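Long-range contacts in SAM dependent methyltransferase (Aquifex aeolicus, PDB 3DH0), which probably acts as a methyltransferase that uses S-adenosyl-L-methionine, the cofactor bound in this structure: residues 14-19 with 46-51; 115-120 with 141-146. All blocks are in the same frame, centred on the assembly; numbering follows the deposited sequence.

Interaction 1 of 2, residues 14-19 with 46-51; sequences KLDDPS and TGAGFY. With SAM (S-adenosylmethionine), chain C.
The F50 ring packs against the backbone of L15 and D17, and the two segments meet by packing, with no hydrogen bond passing between them. The F50 side chain extends with CG anti to the backbone N (chi1 -177°), which carries the ring along the loop from L15 to P18. L15 O comes within 3.3 Å of F50 CB and stays near the root of the ring, approaching obliquely. Farther out, D17 O sits 3.5 Å from F50 CE1, also obliquely, and P18 CA borders the same CE1 at the ring edge, near its plane. The F50 ring also turns an edge to Y51, with F50 CD2 3.6 Å above the centre of the Y51 ring, which meets the ring of F24 as well. Putting an alanine at Y51 would probably leave the F50 edge without the face it rests on, freeing that ring to turn, and take from F24 its aromatic neighbour.

A48 makes the second patch. Its methyl CB points at the loop, 3.8 Å from L15 CB and 4.0 Å from D16 CB. The carboxylate of D16 borders the F50 ring edge with OD1, but its strong partners lie outside, a salt bridge to K81 and a hydrogen bond with Y77. L15 reaches past A48 to the cofactor, its CD2 3.6 Å from SAM CB. T46 to G49 form a type II' turn, G47 at positive phi with its N bonded to D69. This turn after strand 40-43 belongs to the first motif, the glycine-rich loop, of Rossmann-like class I methyltransferases, here roofed by the N-terminal loop over the methionine part of SAM.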
loop_
_atom_site.group_PDB
_atom_site.type_symbol
_atom_site.label_atom_id
_atom_site.label_comp_id
_atom_site.label_asym_id
_atom_site.label_seq_id
_atom_site.Cartn_x
_atom_site.Cartn_y
_atom_site.Cartn_z
ATOM N N LYS A 14 15.074 6.714 4.037
ATOM C CA LYS A 14 14.052 7.302 4.885
ATOM C C LYS A 14 12.845 6.375 4.915
ATOM O O LYS A 14 11.990 6.472 5.791
ATOM C CB LYS A 14 13.629 8.667 4.352
ATOM C CG LYS A 14 14.360 9.857 4.937
ATOM C CD LYS A 14 13.740 11.147 4.392
ATOM C CE LYS A 14 14.371 12.412 4.988
ATOM N NZ LYS A 14 14.126 13.671 4.183
ATOM N N LEU A 15 12.774 5.477 3.943
ATOM C CA LEU A 15 11.675 4.532 3.876
ATOM C C LEU A 15 12.055 3.224 4.581
ATOM O O LEU A 15 11.196 2.455 4.992
ATOM C CB LEU A 15 11.322 4.266 2.415
ATOM C CG LEU A 15 10.915 5.488 1.579
ATOM C CD1 LEU A 15 10.816 5.105 0.093
ATOM C CD2 LEU A 15 9.595 6.054 2.104
ATOM N N ASP A 16 13.351 2.997 4.741
ATOM C CA ASP A 16 13.856 1.789 5.382
ATOM C C ASP A 16 14.366 2.141 6.789
ATOM O O ASP A 16 15.466 1.765 7.190
ATOM C CB ASP A 16 14.985 1.205 4.512
ATOM C CG ASP A 16 15.195 -0.279 4.732
ATOM O OD1 ASP A 16 14.259 -0.940 5.225
ATOM O OD2 ASP A 16 16.288 -0.788 4.398
ATOM N N ASP A 17 13.536 2.864 7.533
ATOM C CA ASP A 17 13.869 3.307 8.884
ATOM C C ASP A 17 13.005 2.600 9.933
ATOM O O ASP A 17 11.791 2.812 9.997
ATOM C CB ASP A 17 13.665 4.819 8.972
ATOM C CG ASP A 17 14.170 5.409 10.269
ATOM O OD1 ASP A 17 14.065 6.641 10.418
ATOM O OD2 ASP A 17 14.672 4.657 11.133
ATOM N N PRO A 18 13.628 1.763 10.785
ATOM C CA PRO A 18 12.861 1.050 11.808
ATOM C C PRO A 18 12.051 1.958 12.714
ATOM O O PRO A 18 11.156 1.491 13.412
ATOM C CB PRO A 18 13.931 0.266 12.561
ATOM C CG PRO A 18 15.133 1.087 12.408
ATOM C CD PRO A 18 15.071 1.537 10.971
ATOM N N SER A 19 12.330 3.255 12.683
ATOM C CA SER A 19 11.600 4.197 13.525
ATOM C C SER A 19 10.224 4.553 12.971
ATOM O O SER A 19 9.481 5.319 13.601
ATOM C CB SER A 19 12.406 5.475 13.704
ATOM O OG SER A 19 12.543 6.152 12.478
ATOM N N THR A 46 5.559 -0.069 -2.981
ATOM C CA THR A 46 6.441 -0.869 -2.157
ATOM C C THR A 46 7.686 -0.127 -1.667
ATOM O O THR A 46 8.191 -0.412 -0.586
ATOM C CB THR A 46 6.840 -2.152 -2.884
ATOM O OG1 THR A 46 7.188 -3.141 -1.916
ATOM C CG2 THR A 46 8.024 -1.912 -3.793
ATOM N N GLY A 47 8.168 0.823 -2.457
ATOM C CA GLY A 47 9.334 1.600 -2.073
ATOM C C GLY A 47 10.558 0.801 -1.670
ATOM O O GLY A 47 11.158 0.107 -2.483
ATOM N N ALA A 48 10.945 0.911 -0.405
ATOM C CA ALA A 48 12.098 0.181 0.098
ATOM C C ALA A 48 11.710 -1.251 0.492
ATOM O O ALA A 48 12.565 -2.096 0.709
ATOM C CB ALA A 48 12.690 0.921 1.297
ATOM N N GLY A 49 10.409 -1.506 0.573
ATOM C CA GLY A 49 9.917 -2.815 0.952
ATOM C C GLY A 49 9.855 -2.932 2.459
ATOM O O GLY A 49 9.956 -4.028 3.008
ATOM N N PHE A 50 9.685 -1.788 3.122
ATOM C CA PHE A 50 9.634 -1.713 4.575
ATOM C C PHE A 50 8.589 -2.614 5.208
ATOM O O PHE A 50 8.918 -3.433 6.051
ATOM C CB PHE A 50 9.400 -0.275 5.025
ATOM C CG PHE A 50 9.412 -0.107 6.511
ATOM C CD1 PHE A 50 10.592 -0.273 7.232
ATOM C CD2 PHE A 50 8.237 0.174 7.203
ATOM C CE1 PHE A 50 10.604 -0.164 8.627
ATOM C CE2 PHE A 50 8.233 0.285 8.601
ATOM C CZ PHE A 50 9.420 0.115 9.313
ATOM N N TYR A 51 7.332 -2.462 4.809
ATOM C CA TYR A 51 6.259 -3.288 5.351
ATOM C C TYR A 51 6.186 -4.709 4.779
ATOM O O TYR A 51 5.355 -5.499 5.194
ATOM C CB TYR A 51 4.917 -2.592 5.145
ATOM C CG TYR A 51 4.780 -1.318 5.929
ATOM C CD1 TYR A 51 4.723 -1.338 7.318
ATOM C CD2 TYR A 51 4.733 -0.087 5.292
ATOM C CE1 TYR A 51 4.626 -0.162 8.050
ATOM C CE2 TYR A 51 4.636 1.100 6.025
ATOM C CZ TYR A 51 4.584 1.046 7.396
ATOM O OH TYR A 51 4.503 2.190 8.130
HETATM N N SAM C . 4.998 2.388 1.238
HETATM C CA SAM C . 6.477 2.499 1.423
HETATM C C SAM C . 6.857 2.190 2.853
HETATM O O SAM C . 5.963 1.909 3.652
HETATM O OXT SAM C . 8.102 2.248 3.116
HETATM C CB SAM C . 6.937 3.909 1.065
HETATM C CG SAM C . 6.285 4.325 -0.191
HETATM S SD SAM C . 6.610 5.963 -0.900
HETATM C CE SAM C . 5.779 7.059 0.250
HETATM C "C5'" SAM C . 5.599 5.897 -2.304
HETATM C "C4'" SAM C . 6.106 5.036 -3.442
HETATM O "O4'" SAM C . 5.073 5.092 -4.418
HETATM C "C3'" SAM C . 7.303 5.656 -4.189
HETATM O "O3'" SAM C . 8.424 4.773 -3.896
HETATM C "C2'" SAM C . 6.977 5.556 -5.666
HETATM O "O2'" SAM C . 7.970 5.099 -6.560
HETATM C "C1'" SAM C . 5.631 4.768 -5.624
HETATM N N9 SAM C . 4.631 5.098 -6.621
HETATM C C8 SAM C . 4.181 6.325 -7.067
HETATM N N7 SAM C . 3.252 6.233 -7.966
HETATM C C5 SAM C . 3.068 4.861 -8.133
HETATM C C6 SAM C . 2.194 4.097 -8.959
HETATM N N6 SAM C . 1.320 4.682 -9.807
HETATM N N1 SAM C . 2.257 2.711 -8.882
HETATM C C2 SAM C . 3.149 2.167 -8.020
HETATM N N3 SAM C . 4.004 2.793 -7.205
HETATM C C4 SAM C . 3.912 4.148 -7.308
#

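Interaction 2 of 2, residues 115-120 with 141-146. With SAM (S-adenosylmethionine), chain C.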
loop_
_atom_site.group_PDB
_atom_site.type_symbol
_atom_site.label_atom_id
_atom_site.label_comp_id
_atom_site.label_asym_id
_atom_site.label_seq_id
_atom_site.Cartn_x
_atom_site.Cartn_y
_atom_site.Cartn_z
ATOM N N THR A 115 1.107 5.931 -0.419
ATOM C CA THR A 115 1.365 6.072 -1.833
ATOM C C THR A 115 0.205 6.670 -2.635
ATOM O O THR A 115 0.405 7.149 -3.751
ATOM C CB THR A 115 1.839 4.693 -2.433
ATOM O OG1 THR A 115 1.715 4.689 -3.866
ATOM C CG2 THR A 115 1.033 3.564 -1.853
ATOM N N PHE A 116 -0.996 6.682 -2.070
ATOM C CA PHE A 116 -2.144 7.216 -2.791
ATOM C C PHE A 116 -1.968 8.655 -3.278
ATOM O O PHE A 116 -2.247 8.962 -4.436
ATOM C CB PHE A 116 -3.391 7.137 -1.930
ATOM C CG PHE A 116 -4.663 7.372 -2.687
ATOM C CD1 PHE A 116 -5.204 6.374 -3.494
ATOM C CD2 PHE A 116 -5.320 8.592 -2.600
ATOM C CE1 PHE A 116 -6.383 6.588 -4.205
ATOM C CE2 PHE A 116 -6.494 8.821 -3.302
ATOM C CZ PHE A 116 -7.031 7.816 -4.109
ATOM N N HIS A 117 -1.517 9.542 -2.398
ATOM C CA HIS A 117 -1.321 10.942 -2.770
ATOM C C HIS A 117 -0.213 11.134 -3.817
ATOM O O HIS A 117 0.012 12.247 -4.283
ATOM C CB HIS A 117 -0.972 11.779 -1.536
ATOM C CG HIS A 117 0.375 11.466 -0.971
ATOM N ND1 HIS A 117 0.635 10.312 -0.262
ATOM C CD2 HIS A 117 1.564 12.110 -1.095
ATOM C CE1 HIS A 117 1.925 10.254 0.021
ATOM N NE2 HIS A 117 2.510 11.332 -0.476
ATOM N N GLU A 118 0.485 10.059 -4.176
ATOM C CA GLU A 118 1.562 10.138 -5.164
ATOM C C GLU A 118 1.129 9.721 -6.578
ATOM O O GLU A 118 1.896 9.839 -7.535
ATOM C CB GLU A 118 2.738 9.260 -4.732
ATOM C CG GLU A 118 3.793 9.985 -3.957
ATOM C CD GLU A 118 5.060 9.174 -3.814
ATOM O OE1 GLU A 118 5.544 8.642 -4.827
ATOM O OE2 GLU A 118 5.579 9.075 -2.685
ATOM N N LEU A 119 -0.096 9.228 -6.703
ATOM C CA LEU A 119 -0.612 8.783 -7.991
ATOM C C LEU A 119 -0.899 9.916 -8.984
ATOM O O LEU A 119 -1.666 10.833 -8.680
ATOM C CB LEU A 119 -1.897 7.979 -7.769
ATOM C CG LEU A 119 -1.807 6.755 -6.850
ATOM C CD1 LEU A 119 -3.191 6.181 -6.577
ATOM C CD2 LEU A 119 -0.910 5.721 -7.501
ATOM N N SER A 120 -0.296 9.850 -10.170
ATOM C CA SER A 120 -0.538 10.862 -11.200
ATOM C C SER A 120 -2.035 10.949 -11.515
ATOM O O SER A 120 -2.645 12.010 -11.418
ATOM C CB SER A 120 0.222 10.518 -12.483
ATOM O OG SER A 120 1.620 10.689 -12.317
ATOM N N ILE A 141 -6.064 1.526 2.478
ATOM C CA ILE A 141 -5.282 2.717 2.168
ATOM C C ILE A 141 -4.883 3.485 3.430
ATOM O O ILE A 141 -5.736 3.929 4.191
ATOM C CB ILE A 141 -6.082 3.644 1.220
ATOM C CG1 ILE A 141 -6.461 2.866 -0.039
ATOM C CG2 ILE A 141 -5.277 4.876 0.881
ATOM C CD1 ILE A 141 -7.250 3.650 -1.032
ATOM N N ILE A 142 -3.580 3.644 3.641
ATOM C CA ILE A 142 -3.068 4.353 4.816
ATOM C C ILE A 142 -2.224 5.577 4.452
ATOM O O ILE A 142 -1.260 5.461 3.696
ATOM C CB ILE A 142 -2.211 3.404 5.704
ATOM C CG1 ILE A 142 -3.086 2.276 6.255
ATOM C CG2 ILE A 142 -1.570 4.180 6.849
ATOM C CD1 ILE A 142 -2.377 1.349 7.226
ATOM N N ASP A 143 -2.578 6.744 4.987
ATOM C CA ASP A 143 -1.806 7.949 4.695
ATOM C C ASP A 143 -1.761 9.020 5.791
ATOM O O ASP A 143 -2.512 8.961 6.757
ATOM C CB ASP A 143 -2.285 8.583 3.387
ATOM C CG ASP A 143 -1.126 9.026 2.512
ATOM O OD1 ASP A 143 -0.167 9.618 3.063
ATOM O OD2 ASP A 143 -1.165 8.778 1.285
ATOM N N TRP A 144 -0.873 10.003 5.624
ATOM C CA TRP A 144 -0.714 11.094 6.595
ATOM C C TRP A 144 -1.949 11.964 6.667
ATOM O O TRP A 144 -2.686 12.075 5.683
ATOM C CB TRP A 144 0.445 12.020 6.227
ATOM C CG TRP A 144 1.770 11.374 6.089
ATOM C CD1 TRP A 144 2.394 11.027 4.927
ATOM C CD2 TRP A 144 2.665 11.031 7.151
ATOM N NE1 TRP A 144 3.631 10.490 5.201
ATOM C CE2 TRP A 144 3.821 10.483 6.558
ATOM C CE3 TRP A 144 2.603 11.137 8.544
ATOM C CZ2 TRP A 144 4.911 10.043 7.322
ATOM C CZ3 TRP A 144 3.683 10.699 9.298
ATOM C CH2 TRP A 144 4.819 10.161 8.687
ATOM N N LYS A 145 -2.139 12.609 7.821
ATOM C CA LYS A 145 -3.269 13.509 8.066
ATOM C C LYS A 145 -3.024 14.795 7.267
ATOM O O LYS A 145 -1.875 15.122 6.954
ATOM C CB LYS A 145 -3.360 13.828 9.566
ATOM C CG LYS A 145 -4.730 13.589 10.176
ATOM C CD LYS A 145 -4.848 12.223 10.839
ATOM C CE LYS A 145 -4.382 12.272 12.299
ATOM N NZ LYS A 145 -4.479 10.943 12.980
ATOM N N LYS A 146 -4.082 15.529 6.932
ATOM C CA LYS A 146 -3.880 16.750 6.156
ATOM C C LYS A 146 -3.830 17.994 7.018
ATOM O O LYS A 146 -4.425 19.023 6.693
ATOM C CB LYS A 146 -4.966 16.940 5.084
ATOM C CG LYS A 146 -4.519 17.853 3.939
ATOM C CD LYS A 146 -5.689 18.342 3.107
ATOM C CE LYS A 146 -5.288 18.588 1.649
ATOM N NZ LYS A 146 -4.042 19.389 1.510
HETATM N N SAM C . 4.998 2.388 1.238
HETATM C CA SAM C . 6.477 2.499 1.423
HETATM C C SAM C . 6.857 2.190 2.853
HETATM O O SAM C . 5.963 1.909 3.652
HETATM O OXT SAM C . 8.102 2.248 3.116
HETATM C CB SAM C . 6.937 3.909 1.065
HETATM C CG SAM C . 6.285 4.325 -0.191
HETATM S SD SAM C . 6.610 5.963 -0.900
HETATM C CE SAM C . 5.779 7.059 0.250
HETATM C "C5'" SAM C . 5.599 5.897 -2.304
HETATM C "C4'" SAM C . 6.106 5.036 -3.442
HETATM O "O4'" SAM C . 5.073 5.092 -4.418
HETATM C "C3'" SAM C . 7.303 5.656 -4.189
HETATM O "O3'" SAM C . 8.424 4.773 -3.896
HETATM C "C2'" SAM C . 6.977 5.556 -5.666
HETATM O "O2'" SAM C . 7.970 5.099 -6.560
HETATM C "C1'" SAM C . 5.631 4.768 -5.624
HETATM N N9 SAM C . 4.631 5.098 -6.621
HETATM C C8 SAM C . 4.181 6.325 -7.067
HETATM N N7 SAM C . 3.252 6.233 -7.966
HETATM C C5 SAM C . 3.068 4.861 -8.133
HETATM C C6 SAM C . 2.194 4.097 -8.959
HETATM N N6 SAM C . 1.320 4.682 -9.807
HETATM N N1 SAM C . 2.257 2.711 -8.882
HETATM C C2 SAM C . 3.149 2.167 -8.020
HETATM N N3 SAM C . 4.004 2.793 -7.205
HETATM C C4 SAM C . 3.912 4.148 -7.308
HETATM O O HOH W 1 -1.764 5.768 0.460
#
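H117 and D143 are joined by a hydrogen bond. H117 ND1 donates to D143 OD2 over 2.8 Å at an N-H...O angle of 151°, arriving on the syn side of the carboxylate, a little out of its plane. The imidazole and carboxylate planes stand 69° apart, and the oxygen is met at the edge of the ring. H117 reaches it because its CG is tucked between the backbone N and the carbonyl carbon (chi1 69°), turning ND1 back toward strand 137-144. The other oxygen is held from its own strand: W144 N donates to D143 OD1 over 2.7 Å, meeting that oxygen's anti lone pair.

A water adds an indirect link. It accepts from F116 N at 2.8 Å and can also donate to D143 OD2 at 3.2 Å, which would give OD2 a second donor beside the imidazole.

The apolar part lies beside it, where F116 CB packs 4.1 Å from I141 CG2. Beyond it the F116 ring, also near I141 CD1, is enclosed by Y159, L126 and helix 161-170, through V164 and I167.

Cofactor contacts come from the far side of 115-120. T115 OG1 makes a weak hydrogen bond to SAM O4' at 3.4 Å, L119 CD2 lies near the adenine amino N6, and E118 sets its carboxylate beside the ribose, with OE1 bonded to F7 N.

Chemically, a buried carboxylate with both oxygens engaged is likely to set the turn of the H117 ring. D143 touches the pocket indirectly, probably steadying the short 3-10 segment 116-118, where E118 and the flanking T115 and L119 line the SAM site.

Overall arrangement
From the N terminus, residues 14-19 lie in the loop before helix 26-33, and interaction 1 closes the excursion through that helix and strand 40-43 by bringing 46-51 back to the loop. Interaction 2 opens later: the chain leaves strand 107-113 through 115-120, runs along helix 122-132 and returns on strand 137-144. The two loops are therefore in series, neither enclosing nor crossing the other. Strands 40-43 and 107-113 are neighbours in the sheet, and 137-144 is next in line. The centres of interaction 1 and interaction 2 are about 16 Å apart and the two do not touch; SAM bridges them, its methionine part beside interaction 1, its ribose and adenine beside 115-120.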